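Local coordinates for protein glutathione S-transferase (Xanthomonas axonopodis pv. citri, PDB 6NV6) that binds glutathione and, as a theta class transferase, probably catalyses its conjugation to electrophilic substrates, at residues G107-L112 / G166-A171; G156-G161 / R193-Y198; I71-A76 / R96-T101; L58-L63 / A77-A82; A171-P176 / P183-W188. All coordinates share one frame; numbering follows the deposited sequence.

Interaction 1 of 5, residues G107-L112 / G166-A171; sequences GVFRDL and GSFIYA
Phe109, which meets Phe168 and Ala171 through carbon alone, is carried by a helix turn whose shortest sound polar bond is backbone Leu112 N to Val108 O at 2.9 Å. The companion bond from Asp111 N to Gly107 O measures 3.1 Å, so the helix is bonded onward from 107 and 108, although the N atoms of these two residues have no bond to the preceding turn, where it kinks. The torsion of Phe109 directs its ring at the other helix: CG stands anti to the backbone N (chi1 177°), and the ring ends against the methyl of Ala171. That methyl lies at the edge of the phenyl group, near its plane, with CZ of Phe109 3.5 Å from CB of Ala171. The second encounter is between rings. CD2 of Phe109 comes to 3.7 Å from CD1 of Phe168, arriving at the edge of the Phe168 ring near its plane, and the two side chains slide past each other in opposite directions. All three touching residues are buried, as expected for the core of the helical C-terminal domain of a glutathione transferase. Around the pair, Phe105 brings its ring to that of Phe109, Met175 touches Phe109 as well, and Ser13 and Lys17 of helix 13-25 pack on Phe168, which thus touches helices 88-118 and 13-25 from helix 163-174.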
# COMPACT_ATOMS: atom_id res chain seq x y z
N GLY A 107 -11.42 -0.45 -2.84
CA GLY A 107 -12.51 0.08 -3.65
C GLY A 107 -13.18 1.28 -3.01
O GLY A 107 -13.30 2.35 -3.63
N VAL A 108 -13.61 1.14 -1.75
CA VAL A 108 -14.26 2.25 -1.07
C VAL A 108 -13.28 3.39 -0.87
O VAL A 108 -13.63 4.57 -1.00
CB VAL A 108 -14.91 1.80 0.25
CG1 VAL A 108 -13.88 1.37 1.26
CG2 VAL A 108 -15.80 2.90 0.83
N PHE A 109 -12.01 3.07 -0.58
CA PHE A 109 -11.07 4.15 -0.32
C PHE A 109 -10.72 4.89 -1.60
O PHE A 109 -10.62 6.13 -1.59
CB PHE A 109 -9.80 3.63 0.32
CG PHE A 109 -8.79 4.71 0.53
CD1 PHE A 109 -8.92 5.61 1.57
CD2 PHE A 109 -7.74 4.89 -0.35
CE1 PHE A 109 -8.01 6.64 1.76
CE2 PHE A 109 -6.83 5.91 -0.17
CZ PHE A 109 -6.97 6.78 0.89
N ARG A 110 -10.51 4.17 -2.71
CA ARG A 110 -10.26 4.87 -3.96
C ARG A 110 -11.43 5.79 -4.29
O ARG A 110 -11.23 6.87 -4.87
CB ARG A 110 -10.02 3.87 -5.09
N ASP A 111 -12.64 5.41 -3.89
CA ASP A 111 -13.81 6.26 -4.09
C ASP A 111 -13.73 7.50 -3.20
O ASP A 111 -13.91 8.62 -3.68
CB ASP A 111 -15.08 5.47 -3.80
CG ASP A 111 -16.21 5.83 -4.73
OD1 ASP A 111 -16.00 5.80 -5.96
OD2 ASP A 111 -17.31 6.14 -4.21
N LEU A 112 -13.47 7.30 -1.90
CA LEU A 112 -13.25 8.43 -1.01
C LEU A 112 -12.17 9.34 -1.56
O LEU A 112 -12.36 10.56 -1.67
CB LEU A 112 -12.85 7.95 0.39
CG LEU A 112 -12.52 9.10 1.34
CD1 LEU A 112 -13.77 9.91 1.67
CD2 LEU A 112 -11.86 8.60 2.61
N GLY A 166 -0.03 -0.55 3.76
CA GLY A 166 0.89 0.53 4.09
C GLY A 166 0.99 1.57 2.99
O GLY A 166 1.18 2.76 3.28
N SER A 167 0.86 1.15 1.73
CA SER A 167 0.93 2.11 0.64
C SER A 167 -0.36 2.93 0.52
O SER A 167 -0.32 4.07 0.04
CB SER A 167 1.25 1.40 -0.68
OG SER A 167 2.26 0.43 -0.52
N PHE A 168 -1.49 2.36 0.93
CA PHE A 168 -2.72 3.15 0.97
C PHE A 168 -2.74 4.09 2.16
O PHE A 168 -3.19 5.24 2.04
CB PHE A 168 -3.95 2.24 1.03
CG PHE A 168 -4.35 1.65 -0.29
CD1 PHE A 168 -5.17 2.34 -1.15
CD2 PHE A 168 -3.92 0.38 -0.66
CE1 PHE A 168 -5.55 1.78 -2.37
CE2 PHE A 168 -4.29 -0.17 -1.87
CZ PHE A 168 -5.11 0.54 -2.73
N ILE A 169 -2.23 3.62 3.31
CA ILE A 169 -2.44 4.36 4.56
C ILE A 169 -1.67 5.67 4.57
O ILE A 169 -1.97 6.56 5.38
CB ILE A 169 -2.06 3.49 5.77
CG1 ILE A 169 -3.07 3.71 6.89
CG2 ILE A 169 -0.65 3.79 6.24
CD1 ILE A 169 -4.42 3.10 6.58
N TYR A 170 -0.70 5.83 3.67
CA TYR A 170 -0.13 7.15 3.43
C TYR A 170 -1.21 8.12 2.94
O TYR A 170 -1.36 9.22 3.47
CB TYR A 170 1.02 7.05 2.42
CG TYR A 170 1.53 8.40 1.98
CD1 TYR A 170 2.14 9.26 2.88
CD2 TYR A 170 1.41 8.81 0.65
CE1 TYR A 170 2.61 10.48 2.49
CE2 TYR A 170 1.88 10.04 0.25
CZ TYR A 170 2.49 10.87 1.18
OH TYR A 170 2.96 12.09 0.78
N ALA A 171 -1.98 7.71 1.92
CA ALA A 171 -3.06 8.55 1.45
C ALA A 171 -4.07 8.83 2.56
O ALA A 171 -4.50 9.97 2.75
CB ALA A 171 -3.75 7.90 0.25

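Interaction 2 of 5, residues G156-G161 / R193-Y198; sequences GRFAMG and RVRPAY
Two torsions bring Phe158 and Arg195 face to face: CG of Phe158 stands anti to its backbone N (chi1 166°), swinging the ring out of the loop, while the Arg195 chain bends at chi3 (72°) and so turns its guanidinium broadside to that ring. The side chains approach from opposite directions, spanning 10.6 Å between their CA atoms. The result is a flat stack. The planes lie 16° apart, and CZ of Arg195 is 3.8 Å from the centroid of the Phe158 ring, above the face but offset toward the rim. CD1 of Phe158 is the ring atom over the middle of the guanidinium, 3.6 Å from CZ of Arg195. The aliphatic part contributes too, with CD of Arg195 4.2 Å from the Phe158 centroid over the face, a CH-pi contact. This pairing ties the loop between helices 126-146 and 163-174 to the N-cap residue of helix 196-201. Glu24 of helix 13-25 touches the Phe158 side chain and makes a salt bridge with NE of Arg195. That carboxylate, outside the stacked pair, takes up part of the positive charge, so dispersion in the flat stack probably counts as well as cation-pi attraction.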
# COMPACT_ATOMS: atom_id res chain seq x y z
N GLY A 156 5.06 -10.12 14.29
CA GLY A 156 6.03 -9.51 15.18
C GLY A 156 6.97 -8.55 14.47
O GLY A 156 7.35 -7.52 15.02
N ARG A 157 7.35 -8.88 13.24
CA ARG A 157 8.26 -8.05 12.47
C ARG A 157 7.59 -7.64 11.16
O ARG A 157 6.72 -8.35 10.64
CB ARG A 157 9.58 -8.78 12.19
N PHE A 158 7.99 -6.48 10.65
CA PHE A 158 7.56 -6.02 9.34
C PHE A 158 7.91 -7.03 8.25
O PHE A 158 8.94 -7.70 8.30
CB PHE A 158 8.21 -4.66 9.07
CG PHE A 158 8.14 -4.19 7.65
CD1 PHE A 158 9.10 -4.57 6.73
CD2 PHE A 158 7.14 -3.31 7.24
CE1 PHE A 158 9.05 -4.11 5.42
CE2 PHE A 158 7.09 -2.86 5.92
CZ PHE A 158 8.05 -3.26 5.01
N ALA A 159 7.03 -7.15 7.26
CA ALA A 159 7.28 -8.01 6.10
C ALA A 159 6.32 -7.59 4.98
O ALA A 159 5.61 -6.58 5.10
CB ALA A 159 7.13 -9.49 6.47
N MET A 160 6.30 -8.37 3.89
CA MET A 160 5.52 -8.01 2.71
C MET A 160 4.06 -7.75 3.03
O MET A 160 3.40 -6.96 2.33
CB MET A 160 5.62 -9.14 1.69
CG MET A 160 5.24 -10.50 2.28
SD MET A 160 5.06 -11.80 1.05
CE MET A 160 6.33 -11.25 -0.06
N GLY A 161 3.53 -8.41 4.06
CA GLY A 161 2.12 -8.28 4.39
C GLY A 161 1.72 -6.87 4.77
O GLY A 161 0.56 -6.49 4.59
N ARG A 193 6.95 5.21 8.58
CA ARG A 193 7.56 6.44 8.11
C ARG A 193 9.04 6.52 8.43
O ARG A 193 9.77 7.24 7.74
CB ARG A 193 6.81 7.65 8.69
CG ARG A 193 5.50 7.93 7.95
CD ARG A 193 4.87 9.27 8.31
NE ARG A 193 5.31 9.81 9.60
CZ ARG A 193 4.64 9.70 10.75
NH1 ARG A 193 3.48 9.07 10.80
NH2 ARG A 193 5.14 10.24 11.85
N VAL A 194 9.53 5.76 9.42
CA VAL A 194 10.97 5.79 9.68
C VAL A 194 11.78 4.99 8.66
O VAL A 194 13.01 5.14 8.61
CB VAL A 194 11.30 5.27 11.10
CG1 VAL A 194 10.35 5.86 12.12
CG2 VAL A 194 11.28 3.74 11.15
N ARG A 195 11.12 4.15 7.84
CA ARG A 195 11.86 3.36 6.85
C ARG A 195 12.21 4.21 5.63
O ARG A 195 11.32 4.86 5.06
CB ARG A 195 11.04 2.15 6.41
CG ARG A 195 10.55 1.29 7.55
CD ARG A 195 9.78 0.10 7.02
NE ARG A 195 10.68 -0.85 6.40
CZ ARG A 195 11.31 -1.81 7.07
NH1 ARG A 195 11.11 -1.95 8.37
NH2 ARG A 195 12.12 -2.64 6.43
N PRO A 196 13.47 4.24 5.20
CA PRO A 196 13.80 4.99 3.98
C PRO A 196 13.10 4.45 2.74
O PRO A 196 12.62 5.24 1.92
CB PRO A 196 15.33 4.85 3.87
CG PRO A 196 15.79 4.54 5.24
CD PRO A 196 14.68 3.75 5.90
N ALA A 197 13.02 3.12 2.60
CA ALA A 197 12.33 2.54 1.45
C ALA A 197 10.89 3.01 1.37
O ALA A 197 10.36 3.22 0.28
CB ALA A 197 12.39 1.01 1.50
N TYR A 198 10.26 3.22 2.53
CA TYR A 198 8.91 3.75 2.55
C TYR A 198 8.89 5.23 2.17
O TYR A 198 7.98 5.69 1.47
CB TYR A 198 8.30 3.53 3.92
CG TYR A 198 6.85 3.93 4.05
CD1 TYR A 198 5.84 3.06 3.63
CD2 TYR A 198 6.49 5.14 4.63
CE1 TYR A 198 4.51 3.40 3.77
CE2 TYR A 198 5.17 5.49 4.77
CZ TYR A 198 4.18 4.62 4.34
OH TYR A 198 2.85 4.98 4.48

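Interaction 3 of 5, residues I71-A76 / R96-T101; sequences IVRYLA and RWMDWT
Apolar contact comes first: the methyl CE of Met98 rests against Val72, 3.8 Å from its CG1, and reaches the aliphatic part of Arg73 as well, 3.9 Å from CG. The Met98 chain is extended at chi2 and bends at chi3 (79°), which turns CE toward helix 68-79. The sulfur makes a different kind of contact. SD of Met98 is 3.7 Å from NH1 of Arg73, approaching the guanidinium obliquely as the two side chains run past one another in opposite directions. Polar contact across the helices is indirect: a water donates to OD1 of Asp99 at 2.8 Å and accepts a weak bond from NH1 of Arg73 at 3.3 Å, lying at the edge of the guanidinium in its plane. NH1 of Arg73 and OD1 of Asp99 themselves are 4.8 Å apart, and NH1 also has a long, weak ion pair with Asp95. Here the thioredoxin-like N-terminal domain, through helix 68-79, meets helix 88-118 of the helical domain; Ile163 and Pro164 of helix 163-174 touch Val72 and Met98 respectively. Direct contact is thus mainly apolar, grading to a solvent-side, water-linked pair of opposite charges whose contribution is probably modest.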
# COMPACT_ATOMS: atom_id res chain seq x y z
N ILE A 71 3.22 -8.71 -7.70
CA ILE A 71 4.51 -8.05 -7.88
C ILE A 71 5.25 -7.98 -6.55
O ILE A 71 6.46 -8.21 -6.48
CB ILE A 71 4.32 -6.65 -8.49
CG1 ILE A 71 3.76 -6.76 -9.91
CG2 ILE A 71 5.63 -5.88 -8.52
CD1 ILE A 71 3.21 -5.46 -10.45
N VAL A 72 4.52 -7.68 -5.47
CA VAL A 72 5.18 -7.56 -4.16
C VAL A 72 5.70 -8.92 -3.73
O VAL A 72 6.90 -9.09 -3.45
CB VAL A 72 4.21 -6.98 -3.12
CG1 VAL A 72 4.77 -7.15 -1.70
CG2 VAL A 72 3.90 -5.51 -3.41
N ARG A 73 4.81 -9.92 -3.70
CA ARG A 73 5.20 -11.24 -3.24
C ARG A 73 6.38 -11.76 -4.04
O ARG A 73 7.30 -12.37 -3.49
CB ARG A 73 4.01 -12.20 -3.31
CG ARG A 73 3.04 -12.02 -2.15
CD ARG A 73 2.02 -13.16 -2.10
NE ARG A 73 1.08 -13.04 -3.21
CZ ARG A 73 -0.08 -12.40 -3.14
NH1 ARG A 73 -0.45 -11.82 -2.00
NH2 ARG A 73 -0.87 -12.32 -4.20
N TYR A 74 6.38 -11.49 -5.34
CA TYR A 74 7.50 -11.90 -6.17
C TYR A 74 8.79 -11.19 -5.75
O TYR A 74 9.79 -11.85 -5.42
CB TYR A 74 7.19 -11.62 -7.64
CG TYR A 74 8.43 -11.78 -8.47
CD1 TYR A 74 9.02 -13.03 -8.61
CD2 TYR A 74 9.04 -10.69 -9.07
CE1 TYR A 74 10.17 -13.19 -9.36
CE2 TYR A 74 10.18 -10.83 -9.81
CZ TYR A 74 10.74 -12.08 -9.96
OH TYR A 74 11.89 -12.23 -10.70
N LEU A 75 8.78 -9.85 -5.74
CA LEU A 75 9.99 -9.10 -5.45
C LEU A 75 10.59 -9.49 -4.11
O LEU A 75 11.82 -9.57 -3.98
CB LEU A 75 9.70 -7.60 -5.50
CG LEU A 75 9.76 -7.05 -6.93
CD1 LEU A 75 9.18 -5.64 -7.02
CD2 LEU A 75 11.19 -7.09 -7.46
N ALA A 76 9.76 -9.75 -3.10
CA ALA A 76 10.33 -10.10 -1.80
C ALA A 76 10.88 -11.52 -1.81
O ALA A 76 12.02 -11.75 -1.38
CB ALA A 76 9.29 -9.91 -0.69
N ARG A 96 -3.11 -12.36 4.62
CA ARG A 96 -4.53 -12.03 4.69
C ARG A 96 -4.77 -10.53 4.56
O ARG A 96 -5.84 -10.11 4.10
CB ARG A 96 -5.11 -12.54 5.99
CG ARG A 96 -4.62 -11.73 7.17
CD ARG A 96 -5.34 -12.08 8.42
NE ARG A 96 -4.85 -13.35 8.93
CZ ARG A 96 -4.28 -13.49 10.11
NH1 ARG A 96 -4.13 -12.43 10.90
NH2 ARG A 96 -3.86 -14.68 10.50
N TRP A 97 -3.80 -9.70 4.98
CA TRP A 97 -4.00 -8.27 4.89
C TRP A 97 -3.67 -7.79 3.49
O TRP A 97 -4.20 -6.76 3.05
CB TRP A 97 -3.16 -7.54 5.94
CG TRP A 97 -3.72 -7.76 7.30
CD1 TRP A 97 -3.23 -8.57 8.27
CD2 TRP A 97 -4.93 -7.19 7.82
NE1 TRP A 97 -4.05 -8.54 9.37
CE2 TRP A 97 -5.10 -7.70 9.12
CE3 TRP A 97 -5.88 -6.31 7.30
CZ2 TRP A 97 -6.18 -7.34 9.92
CZ3 TRP A 97 -6.96 -5.95 8.10
CH2 TRP A 97 -7.09 -6.47 9.40
N MET A 98 -2.85 -8.54 2.77
CA MET A 98 -2.65 -8.24 1.35
C MET A 98 -3.94 -8.45 0.57
O MET A 98 -4.38 -7.56 -0.18
CB MET A 98 -1.53 -9.11 0.80
CG MET A 98 -0.21 -8.97 1.54
SD MET A 98 1.12 -9.92 0.76
CE MET A 98 1.52 -8.81 -0.60
N ASP A 99 -4.58 -9.61 0.75
CA ASP A 99 -5.86 -9.86 0.08
C ASP A 99 -6.95 -8.90 0.57
O ASP A 99 -7.75 -8.41 -0.23
CB ASP A 99 -6.30 -11.30 0.33
CG ASP A 99 -5.69 -12.26 -0.66
OD1 ASP A 99 -5.24 -11.82 -1.74
OD2 ASP A 99 -5.69 -13.47 -0.34
N TRP A 100 -7.00 -8.64 1.87
CA TRP A 100 -8.03 -7.77 2.43
C TRP A 100 -7.90 -6.34 1.91
O TRP A 100 -8.91 -5.66 1.68
CB TRP A 100 -7.96 -7.83 3.95
CG TRP A 100 -8.94 -6.97 4.69
CD1 TRP A 100 -10.14 -7.34 5.18
CD2 TRP A 100 -8.75 -5.60 5.08
NE1 TRP A 100 -10.75 -6.28 5.83
CE2 TRP A 100 -9.91 -5.20 5.78
CE3 TRP A 100 -7.73 -4.66 4.88
CZ2 TRP A 100 -10.07 -3.92 6.28
CZ3 TRP A 100 -7.89 -3.38 5.39
CH2 TRP A 100 -9.06 -3.02 6.08
N THR A 101 -6.67 -5.86 1.72
CA THR A 101 -6.49 -4.52 1.18
C THR A 101 -7.15 -4.40 -0.19
O THR A 101 -7.85 -3.42 -0.48
CB THR A 101 -5.00 -4.18 1.09
OG1 THR A 101 -4.44 -4.13 2.41
CG2 THR A 101 -4.79 -2.83 0.42
O HOH W 1 -3.22 -10.12 -2.61

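Interaction 4 of 5, residues L58-L63 / A77-A82; sequences LQDGAL and AQYAPA
Asp60 is the residue of strand 57-60 that faces Tyr79, and the strand leads up to it through Leu58 and Gln59. Leu58 packs on Ile71 of helix 68-79, and the backbone of Gln59 bonds to Thr5, placing the strand in the sheet of the thioredoxin-like N-terminal domain beside strand 4-7. At Asp60 the carboxylate leaves the strand with CG anti to the backbone N (chi1 176°) and points at the last turn of helix 68-79, where Tyr79 brings its phenol from the opposite direction. The CA atoms nearest each other belong to Asp60 and Gln78, 10.6 Å apart. Carboxylate and ring planes are inclined by 39°, and as modelled OD2 of Asp60 lies at the ring edge, in the plane of Tyr79, though its approach to OH of Tyr79 is too short to be trusted and the detailed geometry is doubtful. Next, Gly61 with its positive phi (61°) starts the corner of a type II' turn, Ala62 completes it, and Leu63 closes the hairpin: Asp60 N bonds to Leu63 O at 3.1 Å and Leu63 N to Asp60 O at 3.2 Å. OD2 of Asp60 has a sounder partner in the hydroxyl of Tyr74; that hydrogen bond, with apolar packing of Leu58 on Ile71 and Leu63 on Tyr74, joins hairpin and helix, while the interaction of the Tyr79 phenol remains unresolved.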
# COMPACT_ATOMS: atom_id res chain seq x y z
N LEU A 58 5.28 -4.79 -13.98
CA LEU A 58 6.63 -5.22 -13.65
C LEU A 58 7.19 -6.04 -14.80
O LEU A 58 6.48 -6.85 -15.40
CB LEU A 58 6.66 -6.05 -12.37
CG LEU A 58 8.01 -6.39 -11.72
CD1 LEU A 58 8.60 -7.68 -12.23
CD2 LEU A 58 9.04 -5.30 -11.90
N GLN A 59 8.46 -5.81 -15.12
CA GLN A 59 9.22 -6.66 -16.03
C GLN A 59 10.56 -6.95 -15.39
O GLN A 59 11.29 -6.03 -15.01
CB GLN A 59 9.42 -6.01 -17.40
CG GLN A 59 10.25 -6.86 -18.35
CD GLN A 59 10.23 -6.35 -19.78
OE1 GLN A 59 9.47 -5.43 -20.12
NE2 GLN A 59 11.07 -6.95 -20.64
N ASP A 60 10.88 -8.23 -15.27
CA ASP A 60 12.17 -8.67 -14.74
C ASP A 60 12.60 -9.84 -15.61
O ASP A 60 12.15 -10.98 -15.40
CB ASP A 60 12.08 -9.07 -13.27
CG ASP A 60 13.40 -9.60 -12.73
OD1 ASP A 60 14.43 -9.44 -13.41
OD2 ASP A 60 13.40 -10.20 -11.63
N GLY A 61 13.49 -9.57 -16.56
CA GLY A 61 13.83 -10.58 -17.55
C GLY A 61 12.60 -10.96 -18.36
O GLY A 61 11.90 -10.11 -18.92
N ALA A 62 12.33 -12.27 -18.41
CA ALA A 62 11.20 -12.78 -19.17
C ALA A 62 9.86 -12.57 -18.48
O ALA A 62 8.81 -12.73 -19.12
CB ALA A 62 11.40 -14.27 -19.46
N LEU A 63 9.86 -12.24 -17.19
CA LEU A 63 8.64 -12.15 -16.41
C LEU A 63 7.94 -10.81 -16.64
O LEU A 63 8.59 -9.77 -16.71
CB LEU A 63 8.94 -12.32 -14.92
CG LEU A 63 7.77 -12.40 -13.95
CD1 LEU A 63 6.79 -13.47 -14.39
CD2 LEU A 63 8.28 -12.67 -12.54
N ALA A 77 10.10 -12.49 -2.29
CA ALA A 77 10.61 -13.85 -2.37
C ALA A 77 11.88 -13.93 -3.23
O ALA A 77 12.83 -14.64 -2.87
CB ALA A 77 9.53 -14.78 -2.92
N GLN A 78 11.91 -13.21 -4.35
CA GLN A 78 13.05 -13.30 -5.26
C GLN A 78 14.24 -12.46 -4.79
O GLN A 78 15.39 -12.84 -5.03
CB GLN A 78 12.65 -12.86 -6.67
CG GLN A 78 13.68 -13.13 -7.76
CD GLN A 78 13.96 -14.61 -7.96
OE1 GLN A 78 13.05 -15.44 -8.02
NE2 GLN A 78 15.24 -14.96 -8.06
N TYR A 79 14.00 -11.33 -4.12
CA TYR A 79 15.07 -10.38 -3.87
C TYR A 79 15.22 -9.94 -2.43
O TYR A 79 16.29 -9.44 -2.08
CB TYR A 79 14.89 -9.12 -4.74
CG TYR A 79 14.99 -9.40 -6.21
CD1 TYR A 79 16.20 -9.76 -6.79
CD2 TYR A 79 13.87 -9.34 -7.03
CE1 TYR A 79 16.30 -10.04 -8.14
CE2 TYR A 79 13.96 -9.62 -8.38
CZ TYR A 79 15.17 -9.97 -8.93
OH TYR A 79 15.26 -10.25 -10.28
N ALA A 80 14.20 -10.07 -1.59
CA ALA A 80 14.27 -9.59 -0.21
C ALA A 80 13.69 -10.65 0.70
O ALA A 80 12.56 -10.53 1.18
CB ALA A 80 13.53 -8.26 -0.06
N PRO A 81 14.45 -11.72 0.97
CA PRO A 81 13.89 -12.82 1.77
C PRO A 81 13.63 -12.43 3.21
O PRO A 81 12.92 -13.17 3.91
CB PRO A 81 14.97 -13.91 1.68
CG PRO A 81 16.00 -13.38 0.67
CD PRO A 81 15.89 -11.90 0.72
N ALA A 82 14.20 -11.31 3.67
CA ALA A 82 13.82 -10.77 4.97
C ALA A 82 12.34 -10.41 5.01
O ALA A 82 11.74 -10.35 6.09
CB ALA A 82 14.67 -9.54 5.29

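Interaction 5 of 5, residues A171-P176 / P183-W188; sequences AWFEMP and PHLQAW
Phe173 sets the far end of its ring against the backbone and side chain of Gln186, with CZ of Phe173 3.7 Å from CA of Gln186 and 3.9 Å from its CB. Two consecutive helices of the all-helical C-terminal domain of a glutathione transferase meet here: helix 163-174 ends just after Phe173, and helix 183-193 starts after a loop of eight residues, 175-182. Leu185, one residue before Gln186, meets the same ring, its CD2 3.9 Å from CZ of Phe173, crossing the phenyl obliquely. A torsion explains the reach: CG of Phe173 stands anti to its carbonyl carbon (chi1 -83°), which sends the ring out toward helix 183-193. Within its own helix the ring is backed by Trp172, whose CD1 lies 3.7 Å above one face, over the ring centre. Tyr189 offers a further ring to Phe173 with its plane nearly parallel, and the backbone N of Leu185 bonds to Asp144 of helix 126-146 at the first turn of the second helix. Leu185 is buried while Gln186 is exposed, so the contact runs from core to surface. At its inner end the Trp172 and Leu185 side chains cross at about a right angle, with indole NE1 of Trp172 4.1 Å from CD2 of Leu185.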
# COMPACT_ATOMS: atom_id res chain seq x y z
N ALA A 171 -1.98 7.71 1.92
CA ALA A 171 -3.06 8.55 1.45
C ALA A 171 -4.07 8.83 2.56
O ALA A 171 -4.50 9.97 2.75
CB ALA A 171 -3.75 7.90 0.25
N TRP A 172 -4.44 7.79 3.31
CA TRP A 172 -5.40 7.95 4.40
C TRP A 172 -5.00 9.07 5.36
O TRP A 172 -5.83 9.90 5.74
CB TRP A 172 -5.56 6.63 5.15
CG TRP A 172 -6.41 6.72 6.38
CD1 TRP A 172 -5.99 6.70 7.69
CD2 TRP A 172 -7.84 6.82 6.44
NE1 TRP A 172 -7.06 6.78 8.55
CE2 TRP A 172 -8.21 6.86 7.80
CE3 TRP A 172 -8.84 6.87 5.47
CZ2 TRP A 172 -9.54 6.94 8.21
CZ3 TRP A 172 -10.16 6.97 5.88
CH2 TRP A 172 -10.49 7.00 7.23
N PHE A 173 -3.74 9.10 5.77
CA PHE A 173 -3.35 10.01 6.84
C PHE A 173 -2.99 11.40 6.34
O PHE A 173 -3.09 12.37 7.11
CB PHE A 173 -2.18 9.42 7.62
CG PHE A 173 -2.59 8.43 8.68
CD1 PHE A 173 -3.36 8.83 9.77
CD2 PHE A 173 -2.24 7.08 8.58
CE1 PHE A 173 -3.75 7.92 10.73
CE2 PHE A 173 -2.62 6.17 9.54
CZ PHE A 173 -3.38 6.59 10.62
N GLU A 174 -2.59 11.54 5.08
CA GLU A 174 -2.16 12.83 4.57
C GLU A 174 -3.22 13.49 3.70
O GLU A 174 -3.06 14.66 3.35
CB GLU A 174 -0.84 12.68 3.81
CG GLU A 174 0.23 11.92 4.62
CD GLU A 174 0.56 12.58 5.97
OE1 GLU A 174 0.47 13.82 6.06
OE2 GLU A 174 0.91 11.85 6.94
N MET A 175 -4.28 12.77 3.34
CA MET A 175 -5.50 13.31 2.76
C MET A 175 -6.09 14.41 3.62
O MET A 175 -6.05 14.33 4.86
CB MET A 175 -6.57 12.22 2.61
CG MET A 175 -6.69 11.65 1.24
SD MET A 175 -8.26 10.79 1.11
CE MET A 175 -8.35 10.02 2.71
N PRO A 176 -6.68 15.43 3.01
CA PRO A 176 -7.39 16.45 3.80
C PRO A 176 -8.80 15.99 4.18
O PRO A 176 -9.80 16.30 3.54
CB PRO A 176 -7.40 17.65 2.85
CG PRO A 176 -7.46 17.04 1.49
CD PRO A 176 -6.78 15.69 1.56
N PRO A 183 -5.49 4.57 16.99
CA PRO A 183 -4.14 4.88 17.46
C PRO A 183 -3.13 3.79 17.20
O PRO A 183 -1.93 4.08 17.08
CB PRO A 183 -4.33 5.10 18.97
CG PRO A 183 -5.85 4.98 19.20
CD PRO A 183 -6.35 4.13 18.11
N HIS A 184 -3.56 2.53 17.13
CA HIS A 184 -2.62 1.48 16.76
C HIS A 184 -2.29 1.57 15.28
O HIS A 184 -1.12 1.49 14.88
CB HIS A 184 -3.17 0.11 17.14
CG HIS A 184 -3.64 0.04 18.56
ND1 HIS A 184 -2.86 -0.50 19.57
CD2 HIS A 184 -4.78 0.48 19.15
CE1 HIS A 184 -3.51 -0.41 20.72
NE2 HIS A 184 -4.67 0.19 20.49
N LEU A 185 -3.31 1.77 14.44
CA LEU A 185 -3.09 2.06 13.04
C LEU A 185 -2.10 3.21 12.86
O LEU A 185 -1.19 3.13 12.03
CB LEU A 185 -4.42 2.40 12.37
CG LEU A 185 -4.35 2.58 10.85
CD1 LEU A 185 -4.23 1.22 10.14
CD2 LEU A 185 -5.56 3.37 10.37
N GLN A 186 -2.25 4.27 13.66
CA GLN A 186 -1.40 5.45 13.50
C GLN A 186 0.04 5.19 13.94
O GLN A 186 0.98 5.64 13.27
CB GLN A 186 -2.00 6.61 14.29
CG GLN A 186 -1.12 7.85 14.30
CD GLN A 186 -1.81 9.04 14.91
OE1 GLN A 186 -3.05 9.09 14.94
NE2 GLN A 186 -1.03 10.01 15.40
N ALA A 187 0.23 4.50 15.06
CA ALA A 187 1.58 4.19 15.52
C ALA A 187 2.30 3.29 14.52
O ALA A 187 3.53 3.38 14.37
CB ALA A 187 1.54 3.54 16.90
N TRP A 188 1.55 2.40 13.86
CA TRP A 188 2.11 1.59 12.79
C TRP A 188 2.56 2.46 11.62
O TRP A 188 3.66 2.28 11.09
CB TRP A 188 1.05 0.57 12.35
CG TRP A 188 1.25 -0.18 11.05
CD1 TRP A 188 2.16 -1.19 10.81
CD2 TRP A 188 0.46 -0.06 9.85
NE1 TRP A 188 1.99 -1.67 9.53
CE2 TRP A 188 0.96 -1.01 8.93
CE3 TRP A 188 -0.61 0.75 9.48
CZ2 TRP A 188 0.42 -1.16 7.63
CZ3 TRP A 188 -1.15 0.60 8.19
CH2 TRP A 188 -0.62 -0.35 7.29

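How the interactions relate
Interactions 1, 2 and 5 join parts of the helical C-terminal domain, interaction 4 lies within the N-terminal domain, and interaction 3 connects the two domains. Along the chain the segments of 3 and 4 alternate, as do those of 1 and 2, while 5 is nested inside the loop closed by 2. Interactions 1 and 5 share Ala171 and helix 163-174, their centres 11 Å apart; 3 and 4 share helix 68-79 at 13 Å, and 1 and 3 share helix 88-118 at 16 Å. Met160 of interaction 2 packs on Arg73 and Ala76 of interaction 3. Thus 4 touches 3, 3 touches 1 and 1 touches 5, while 4 and 5, with centres 29 Å apart, do not touch.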